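Local coordinates for protein CpuTA1 (Curtobacterium pusillum, PDB 5K3W) that holds pyridoxal-5'-phosphate as a protein of the class IV aminotransferase family, at residues 148-153 against 277-282; 211-216 against 266-271; 273-278 against 295-300. All blocks are in the same frame, centred on the assembly; numbering follows the deposited sequence.

In the fold
Contacts 1, 2 and 3 lie on the same side of the chain's centre. Strands 265-270 and 274-278 follow each other, with helix 290-307 after them, whereas 148-153 and 211-216 come from earlier in the chain. Contact 2, nested inside the loop closed by contact 1, pairs strands 212-217 and 265-270 beside pyridoxal-5'-phosphate. Contact 3 sets helix 290-307 against strand 274-278 of the same mixed sheet; the centres of contacts 2 and 3 are about 9 Å apart. Contact 1, centre to centre about 11 Å from contact 2 and 15 Å from contact 3, shares P277 and I278 with contact 3 and continues past the corner at T279 into 280-281. A cofactor-binding sheet is thus tied to its neighbouring sheet and helix.

Contact 1: 148-153 against 277-282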
loop_
_atom_site.group_PDB
_atom_site.type_symbol
_atom_site.label_atom_id
_atom_site.label_comp_id
_atom_site.label_asym_id
_atom_site.label_seq_id
_atom_site.Cartn_x
_atom_site.Cartn_y
_atom_site.Cartn_z
ATOM N N GLY A 148 -12.425 15.006 21.816
ATOM C CA GLY A 148 -12.666 15.845 20.655
ATOM C C GLY A 148 -11.522 15.891 19.660
ATOM O O GLY A 148 -10.355 15.919 20.059
ATOM N N ILE A 149 -11.852 15.887 18.361
ATOM C CA ILE A 149 -10.889 16.019 17.274
ATOM C C ILE A 149 -11.462 16.968 16.228
ATOM O O ILE A 149 -12.679 17.048 16.039
ATOM C CB ILE A 149 -10.557 14.667 16.595
ATOM C CG1 ILE A 149 -11.841 13.923 16.223
ATOM C CG2 ILE A 149 -9.651 13.803 17.450
ATOM C CD1 ILE A 149 -11.596 12.663 15.404
ATOM N N ARG A 150 -10.573 17.685 15.541
ATOM C CA ARG A 150 -10.926 18.441 14.348
ATOM C C ARG A 150 -10.673 17.600 13.097
ATOM O O ARG A 150 -9.633 16.945 12.971
ATOM C CB ARG A 150 -10.110 19.734 14.270
ATOM C CG ARG A 150 -10.234 20.631 15.492
ATOM C CD ARG A 150 -9.369 21.897 15.369
ATOM N NE ARG A 150 -9.688 22.724 14.204
ATOM C CZ ARG A 150 -10.671 23.622 14.156
ATOM N NH1 ARG A 150 -11.461 23.820 15.199
ATOM N NH2 ARG A 150 -10.880 24.317 13.051
ATOM N N VAL A 151 -11.617 17.636 12.162
ATOM C CA VAL A 151 -11.545 16.785 10.985
ATOM C C VAL A 151 -11.747 17.618 9.720
ATOM O O VAL A 151 -12.387 18.672 9.735
ATOM C CB VAL A 151 -12.584 15.634 11.082
ATOM C CG1 VAL A 151 -12.460 14.678 9.896
ATOM C CG2 VAL A 151 -12.406 14.877 12.397
ATOM N N VAL A 152 -11.203 17.129 8.611
ATOM C CA VAL A 152 -11.385 17.761 7.312
ATOM C C VAL A 152 -11.838 16.699 6.327
ATOM O O VAL A 152 -11.538 15.514 6.490
ATOM C CB VAL A 152 -10.096 18.458 6.820
ATOM C CG1 VAL A 152 -9.704 19.560 7.772
ATOM C CG2 VAL A 152 -8.955 17.460 6.706
ATOM N N THR A 153 -12.577 17.118 5.308
ATOM C CA THR A 153 -12.950 16.201 4.238
ATOM C C THR A 153 -11.919 16.256 3.115
ATOM O O THR A 153 -11.407 17.328 2.767
ATOM C CB THR A 153 -14.352 16.507 3.698
ATOM O OG1 THR A 153 -14.480 17.901 3.419
ATOM C CG2 THR A 153 -15.398 16.121 4.708
ATOM N N PRO A 277 -15.192 12.095 19.236
ATOM C CA PRO A 277 -16.202 13.049 18.757
ATOM C C PRO A 277 -15.567 14.201 17.988
ATOM O O PRO A 277 -14.478 14.678 18.318
ATOM C CB PRO A 277 -16.866 13.535 20.053
ATOM C CG PRO A 277 -15.778 13.449 21.083
ATOM C CD PRO A 277 -14.873 12.290 20.664
ATOM N N ILE A 278 -16.270 14.651 16.958
ATOM C CA ILE A 278 -15.749 15.664 16.041
ATOM C C ILE A 278 -16.219 17.044 16.488
ATOM O O ILE A 278 -17.423 17.313 16.543
ATOM C CB ILE A 278 -16.180 15.379 14.592
ATOM C CG1 ILE A 278 -15.597 14.036 14.115
ATOM C CG2 ILE A 278 -15.747 16.531 13.695
ATOM C CD1 ILE A 278 -16.010 13.608 12.722
ATOM N N THR A 279 -15.267 17.917 16.801
ATOM C CA THR A 279 -15.566 19.289 17.191
ATOM C C THR A 279 -15.664 20.224 15.997
ATOM O O THR A 279 -16.376 21.233 16.060
ATOM C CB THR A 279 -14.487 19.827 18.139
ATOM O OG1 THR A 279 -13.212 19.784 17.481
ATOM C CG2 THR A 279 -14.415 19.005 19.395
ATOM N N ALA A 280 -14.947 19.931 14.918
ATOM C CA ALA A 280 -14.993 20.762 13.727
ATOM C C ALA A 280 -14.769 19.884 12.502
ATOM O O ALA A 280 -13.957 18.953 12.521
ATOM C CB ALA A 280 -13.954 21.896 13.793
ATOM N N LEU A 281 -15.509 20.172 11.445
ATOM C CA LEU A 281 -15.334 19.493 10.170
ATOM C C LEU A 281 -15.124 20.583 9.130
ATOM O O LEU A 281 -16.032 21.377 8.868
ATOM C CB LEU A 281 -16.537 18.617 9.831
ATOM C CG LEU A 281 -16.390 17.832 8.524
ATOM C CD1 LEU A 281 -15.222 16.864 8.651
ATOM C CD2 LEU A 281 -17.693 17.102 8.119
ATOM N N ASP A 282 -13.922 20.640 8.568
ATOM C CA ASP A 282 -13.568 21.697 7.631
ATOM C C ASP A 282 -13.854 23.070 8.234
ATOM O O ASP A 282 -14.385 23.967 7.580
ATOM C CB ASP A 282 -14.304 21.515 6.309
ATOM C CG ASP A 282 -13.861 20.274 5.566
ATOM O OD1 ASP A 282 -12.664 19.900 5.663
ATOM O OD2 ASP A 282 -14.715 19.676 4.876
#
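I278 keeps CG1 beside its backbone N (chi1 -63°), which leaves CG2 anti, and its side chain crosses that of V151 at about a right angle, CG1 meeting V151 CG2 at 3.7 Å. V151 has its other methyl, CG1, anti to its own N (chi1 -176°), and this branch reaches L281 CD1, also at 3.7 Å. I149, V151, I278 and L281 line one face of the parallel pairing. The backbones alternate as donor and acceptor: I149 N bonds to P277 O, T279 N to I149 O at 2.8 Å, V151 N to A280 O at 2.7 Å, and D282 N to V151 O. After I278 the chain turns a corner at T279, and the pairing resumes beyond it.

On the other face R150 folds its chain at chi3 and brings one face of its guanidinium, toward the rim, against A280 CB, NH1 3.4 Å from that methyl, while NH2 makes a salt bridge to D283. At the far end the D282 carboxylate meets T153: T153 N donates to D282 OD1 at 2.8 Å, approaching from the syn side and 27° out of the carboxylate plane. R261 forms a salt bridge to D282 OD2, adding to the hold on this group.

Against the apolar face, I197 of strand 195-199 packs on V151, I278 and L281, and L268 and L266 of strand 265-270 touch I149 and L281 respectively. Strand 149-155 runs parallel between 195-199 and 280-281; the corner at T279 carries the chain from 274-278, in the sheet of 265-270, to 280-281, in the sheet of 149-155.

Contact 2: 211-216 against 266-271. With PLP (pyridoxal-5'-phosphate), chain C.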
loop_
_atom_site.group_PDB
_atom_site.type_symbol
_atom_site.label_atom_id
_atom_site.label_comp_id
_atom_site.label_asym_id
_atom_site.label_seq_id
_atom_site.Cartn_x
_atom_site.Cartn_y
_atom_site.Cartn_z
ATOM N N SER A 211 -10.776 4.602 10.255
ATOM C CA SER A 211 -11.943 4.647 11.124
ATOM C C SER A 211 -13.200 4.712 10.275
ATOM O O SER A 211 -13.149 4.944 9.068
ATOM C CB SER A 211 -11.890 5.863 12.044
ATOM O OG SER A 211 -11.969 7.029 11.245
ATOM N N ASN A 212 -14.334 4.527 10.931
ATOM C CA ASN A 212 -15.630 4.730 10.312
ATOM C C ASN A 212 -16.314 5.943 10.922
ATOM O O ASN A 212 -15.990 6.374 12.030
ATOM C CB ASN A 212 -16.513 3.493 10.457
ATOM C CG ASN A 212 -15.963 2.317 9.696
ATOM O OD1 ASN A 212 -15.292 1.460 10.263
ATOM N ND2 ASN A 212 -16.221 2.282 8.391
ATOM N N VAL A 213 -17.276 6.476 10.167
ATOM C CA VAL A 213 -17.948 7.732 10.464
ATOM C C VAL A 213 -19.338 7.433 11.004
ATOM O O VAL A 213 -20.099 6.686 10.380
ATOM C CB VAL A 213 -18.042 8.608 9.204
ATOM C CG1 VAL A 213 -18.588 9.977 9.549
ATOM C CG2 VAL A 213 -16.696 8.710 8.563
ATOM N N ILE A 214 -19.682 8.045 12.137
ATOM C CA ILE A 214 -21.010 7.941 12.738
ATOM C C ILE A 214 -21.683 9.306 12.674
ATOM O O ILE A 214 -21.099 10.320 13.083
ATOM C CB ILE A 214 -20.948 7.439 14.190
ATOM C CG1 ILE A 214 -20.182 6.115 14.274
ATOM C CG2 ILE A 214 -22.361 7.244 14.724
ATOM C CD1 ILE A 214 -20.835 5.020 13.501
ATOM N N VAL A 215 -22.911 9.333 12.171
ATOM C CA VAL A 215 -23.649 10.572 11.951
ATOM C C VAL A 215 -24.925 10.545 12.780
ATOM O O VAL A 215 -25.730 9.610 12.666
ATOM C CB VAL A 215 -23.985 10.779 10.463
ATOM C CG1 VAL A 215 -24.883 11.982 10.302
ATOM C CG2 VAL A 215 -22.717 10.950 9.645
ATOM N N LEU A 216 -25.109 11.569 13.610
ATOM C CA LEU A 216 -26.377 11.792 14.292
ATOM C C LEU A 216 -27.118 12.940 13.614
ATOM O O LEU A 216 -26.580 14.051 13.503
ATOM C CB LEU A 216 -26.161 12.099 15.768
ATOM C CG LEU A 216 -27.427 12.638 16.443
ATOM C CD1 LEU A 216 -28.565 11.629 16.340
ATOM C CD2 LEU A 216 -27.150 13.021 17.900
ATOM N N LEU A 266 -21.066 14.220 15.047
ATOM C CA LEU A 266 -20.269 13.271 14.281
ATOM C C LEU A 266 -19.237 12.612 15.181
ATOM O O LEU A 266 -18.678 13.251 16.078
ATOM C CB LEU A 266 -19.533 13.945 13.122
ATOM C CG LEU A 266 -20.370 14.695 12.101
ATOM C CD1 LEU A 266 -19.447 15.478 11.197
ATOM C CD2 LEU A 266 -21.199 13.721 11.288
ATOM N N TRP A 267 -18.961 11.334 14.900
ATOM C CA TRP A 267 -17.854 10.607 15.512
ATOM C C TRP A 267 -17.073 9.851 14.447
ATOM O O TRP A 267 -17.637 9.380 13.455
ATOM C CB TRP A 267 -18.320 9.583 16.573
ATOM C CG TRP A 267 -19.100 10.148 17.711
ATOM C CD1 TRP A 267 -18.632 10.448 18.959
ATOM C CD2 TRP A 267 -20.498 10.459 17.720
ATOM N NE1 TRP A 267 -19.653 10.923 19.742
ATOM C CE2 TRP A 267 -20.810 10.937 19.007
ATOM C CE3 TRP A 267 -21.520 10.363 16.767
ATOM C CZ2 TRP A 267 -22.102 11.340 19.363
ATOM C CZ3 TRP A 267 -22.799 10.749 17.122
ATOM C CH2 TRP A 267 -23.079 11.238 18.407
ATOM N N LEU A 268 -15.767 9.734 14.671
ATOM C CA LEU A 268 -14.937 8.712 14.045
ATOM C C LEU A 268 -14.726 7.587 15.051
ATOM O O LEU A 268 -14.351 7.844 16.201
ATOM C CB LEU A 268 -13.583 9.280 13.621
ATOM C CG LEU A 268 -13.587 10.293 12.487
ATOM C CD1 LEU A 268 -12.175 10.504 11.990
ATOM C CD2 LEU A 268 -14.509 9.834 11.370
ATOM N N VAL A 269 -14.953 6.349 14.631
ATOM C CA VAL A 269 -14.826 5.206 15.535
ATOM C C VAL A 269 -13.877 4.174 14.931
ATOM O O VAL A 269 -13.841 3.979 13.712
ATOM C CB VAL A 269 -16.205 4.580 15.846
ATOM C CG1 VAL A 269 -17.134 5.628 16.429
ATOM C CG2 VAL A 269 -16.819 3.941 14.586
ATOM N N SER A 270 -13.101 3.525 15.789
ATOM C CA SER A 270 -12.143 2.504 15.380
ATOM C C SER A 270 -11.718 1.751 16.635
ATOM O O SER A 270 -11.988 2.190 17.758
ATOM C CB SER A 270 -10.939 3.116 14.651
ATOM O OG SER A 270 -10.187 3.955 15.502
ATOM N N SER A 271 -11.034 0.616 16.434
ATOM C CA SER A 271 -10.889 -0.365 17.512
ATOM C C SER A 271 -10.108 0.181 18.701
ATOM O O SER A 271 -10.515 -0.016 19.851
ATOM C CB SER A 271 -10.219 -1.638 17.006
ATOM O OG SER A 271 -11.113 -2.401 16.230
HETATM N N1 PLP C . -11.642 2.194 8.045
HETATM C C2 PLP C . -10.356 1.785 7.842
HETATM C C2A PLP C . -9.645 2.096 6.539
HETATM C C3 PLP C . -9.710 1.068 8.831
HETATM O O3 PLP C . -8.393 0.653 8.580
HETATM C C4 PLP C . -10.362 0.769 10.003
HETATM C C4A PLP C . -9.709 0.017 11.131
HETATM C C5 PLP C . -11.643 1.182 10.210
HETATM C C6 PLP C . -12.284 1.896 9.212
HETATM C C5A PLP C . -12.342 0.864 11.527
HETATM O O4P PLP C . -12.406 -0.526 11.792
HETATM P P PLP C . -12.420 -1.067 13.292
HETATM O O1P PLP C . -13.487 -0.365 14.102
HETATM O O2P PLP C . -11.075 -0.881 13.952
HETATM O O3P PLP C . -12.754 -2.537 13.287
#
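S211, just ahead of the first pair, sets its CB against the backbone of 266-271, 3.2 Å from V269 O, while its OG rests beside L268 CB and CD1. Next comes N212, whose N-H and C=O both bond to V269: N212 N to V269 O at 2.9 Å and V269 N to N212 O at 2.8 Å, each donor in the carbonyl plane. Its side-chain OD1 comes within 3.2 Å of C6 of pyridoxal-5'-phosphate, and ND2 is held by L231 O, which helps fix the turn of the amide beside the ring.

V213 falls in a non-hydrogen-bonded pair with L268; their side chains lie side by side and point the same way, V213 CG2 3.7 Å from L268 CD2. I214 returns to a hydrogen-bonded pair, its N reaching W267 O in a nearly straight bond (172°) and its O accepting W267 N on a lone pair. A chi1 of -55° keeps I214 CG1 beside the backbone N, and the two branches part: CG2 meets the indole at W267 CE3, 3.8 Å away, and CG1 meets V269 CG1. V215 lies alongside L266, CG2 on CD2, and L216 brings CB to the indole edge at W267 CZ3.

Back at the S211 end, beyond V269, S271 grips the cofactor phosphate through both N and OG, the OG lying 2.7 Å from O2P; T234, T235, R75 and Y178 also bond to the cofactor. This antiparallel pair lies at the middle of a mixed sheet: strand 220-224 flanks 212-217, strand 274-278 flanks 265-270, I197 packs on V213 and L268, and helix 234-245 covers I214 and V269.

Contact 3: 273-278 against 295-300; sequences RQAAPI and DLNAYL
N297 offers its side-chain amide to the backbone of A275, and two bonds hold it there. A275 N donates to N297 OD1 at 2.9 Å, in the plane of that carbonyl, while N297 ND2 returns a bond to A275 O at 3.0 Å, on a lone pair of the carbonyl and only 2° out of the amide's own plane. The paired bonds fix the rotation of the amide and occupy both backbone groups of A275 on this side of strand 274-278. OD1 also sits 3.2 Å from A275 CB and close to Q274 CB.

Strand 274-278 is the outermost strand of its mixed sheet within this chain, and its other side bonds to strand 265-270. The 295-300 part of helix 290-307 runs antiparallel to strand 274-278 (168°), the axes approaching to 7.9 Å, and the asparagine bonds the backbone of A275 where the strand has no further strand of its sheet in this chain.

Two leucines pack on the A275 methyl. L296, its CG anti to the backbone N (chi1 -179°), brings CD2 to 3.5 Å from A275 CB; L300 CD1 touches the same methyl at 3.7 Å. Q274 bends at chi2 and slides past L300 in the opposite direction, its OE1 3.3 Å from L300 CB, and its NE2 bonds to Q67. F242 of helix 234-245 packs on L296, and A238 and V239 of that helix on L300.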
loop_
_atom_site.group_PDB
_atom_site.type_symbol
_atom_site.label_atom_id
_atom_site.label_comp_id
_atom_site.label_asym_id
_atom_site.label_seq_id
_atom_site.Cartn_x
_atom_site.Cartn_y
_atom_site.Cartn_z
ATOM N N ARG A 273 -8.723 3.598 19.277
ATOM C CA ARG A 273 -9.135 4.906 19.773
ATOM C C ARG A 273 -10.564 4.879 20.314
ATOM O O ARG A 273 -10.912 5.695 21.177
ATOM C CB ARG A 273 -8.992 5.945 18.658
ATOM C CG ARG A 273 -9.291 7.366 19.086
ATOM C CD ARG A 273 -8.898 8.365 18.005
ATOM N NE ARG A 273 -9.649 8.144 16.776
ATOM C CZ ARG A 273 -9.473 8.841 15.659
ATOM N NH1 ARG A 273 -8.572 9.806 15.629
ATOM N NH2 ARG A 273 -10.191 8.565 14.577
ATOM N N GLN A 274 -11.382 3.939 19.846
ATOM C CA GLN A 274 -12.789 3.874 20.210
ATOM C C GLN A 274 -13.530 5.046 19.564
ATOM O O GLN A 274 -13.397 5.259 18.355
ATOM C CB GLN A 274 -12.943 3.835 21.730
ATOM C CG GLN A 274 -12.111 2.730 22.409
ATOM C CD GLN A 274 -12.662 1.285 22.228
ATOM O OE1 GLN A 274 -13.718 1.052 21.629
ATOM N NE2 GLN A 274 -11.927 0.318 22.762
ATOM N N ALA A 275 -14.307 5.816 20.321
ATOM C CA ALA A 275 -15.141 6.864 19.740
ATOM C C ALA A 275 -14.486 8.224 19.943
ATOM O O ALA A 275 -14.290 8.658 21.082
ATOM C CB ALA A 275 -16.542 6.853 20.345
ATOM N N ALA A 276 -14.159 8.895 18.844
ATOM C CA ALA A 276 -13.604 10.241 18.914
ATOM C C ALA A 276 -14.619 11.244 18.387
ATOM O O ALA A 276 -14.891 11.264 17.173
ATOM C CB ALA A 276 -12.301 10.329 18.120
ATOM N N PRO A 277 -15.192 12.095 19.236
ATOM C CA PRO A 277 -16.202 13.049 18.757
ATOM C C PRO A 277 -15.567 14.201 17.988
ATOM O O PRO A 277 -14.478 14.678 18.318
ATOM C CB PRO A 277 -16.866 13.535 20.053
ATOM C CG PRO A 277 -15.778 13.449 21.083
ATOM C CD PRO A 277 -14.873 12.290 20.664
ATOM N N ILE A 278 -16.270 14.651 16.958
ATOM C CA ILE A 278 -15.749 15.664 16.041
ATOM C C ILE A 278 -16.219 17.044 16.488
ATOM O O ILE A 278 -17.423 17.313 16.543
ATOM C CB ILE A 278 -16.180 15.379 14.592
ATOM C CG1 ILE A 278 -15.597 14.036 14.115
ATOM C CG2 ILE A 278 -15.747 16.531 13.695
ATOM C CD1 ILE A 278 -16.010 13.608 12.722
ATOM N N ASP A 295 -20.273 8.244 27.785
ATOM C CA ASP A 295 -21.024 7.006 27.954
ATOM C C ASP A 295 -20.748 6.040 26.809
ATOM O O ASP A 295 -20.651 4.825 27.019
ATOM C CB ASP A 295 -22.523 7.299 28.048
ATOM C CG ASP A 295 -22.909 8.019 29.335
ATOM O OD1 ASP A 295 -22.020 8.224 30.196
ATOM O OD2 ASP A 295 -24.108 8.356 29.494
ATOM N N LEU A 296 -20.648 6.558 25.586
ATOM C CA LEU A 296 -20.339 5.705 24.447
ATOM C C LEU A 296 -19.003 5.003 24.650
ATOM O O LEU A 296 -18.889 3.777 24.502
ATOM C CB LEU A 296 -20.323 6.551 23.175
ATOM C CG LEU A 296 -20.044 5.813 21.879
ATOM C CD1 LEU A 296 -21.111 4.758 21.615
ATOM C CD2 LEU A 296 -19.982 6.824 20.759
ATOM N N ASN A 297 -17.980 5.770 25.016
ATOM C CA ASN A 297 -16.664 5.186 25.208
ATOM C C ASN A 297 -16.654 4.201 26.374
ATOM O O ASN A 297 -16.008 3.146 26.297
ATOM C CB ASN A 297 -15.646 6.301 25.389
ATOM C CG ASN A 297 -15.209 6.878 24.059
ATOM O OD1 ASN A 297 -15.075 6.139 23.087
ATOM N ND2 ASN A 297 -15.015 8.190 23.994
ATOM N N ALA A 298 -17.380 4.512 27.450
ATOM C CA ALA A 298 -17.480 3.573 28.559
ATOM C C ALA A 298 -18.172 2.286 28.122
ATOM O O ALA A 298 -17.733 1.183 28.480
ATOM C CB ALA A 298 -18.206 4.225 29.737
ATOM N N TYR A 299 -19.239 2.394 27.328
ATOM C CA TYR A 299 -19.832 1.191 26.753
ATOM C C TYR A 299 -18.828 0.457 25.882
ATOM O O TYR A 299 -18.658 -0.759 26.000
ATOM C CB TYR A 299 -21.074 1.531 25.934
ATOM C CG TYR A 299 -21.648 0.324 25.211
ATOM C CD1 TYR A 299 -22.592 -0.493 25.819
ATOM C CD2 TYR A 299 -21.245 0.000 23.920
ATOM C CE1 TYR A 299 -23.113 -1.594 25.168
ATOM C CE2 TYR A 299 -21.758 -1.101 23.265
ATOM C CZ TYR A 299 -22.695 -1.896 23.888
ATOM O OH TYR A 299 -23.221 -3.001 23.232
ATOM N N LEU A 300 -18.167 1.183 24.977
ATOM C CA LEU A 300 -17.234 0.539 24.060
ATOM C C LEU A 300 -16.100 -0.153 24.813
ATOM O O LEU A 300 -15.651 -1.234 24.413
ATOM C CB LEU A 300 -16.675 1.566 23.071
ATOM C CG LEU A 300 -17.649 2.157 22.055
ATOM C CD1 LEU A 300 -17.002 3.338 21.340
ATOM C CD2 LEU A 300 -18.073 1.095 21.059
#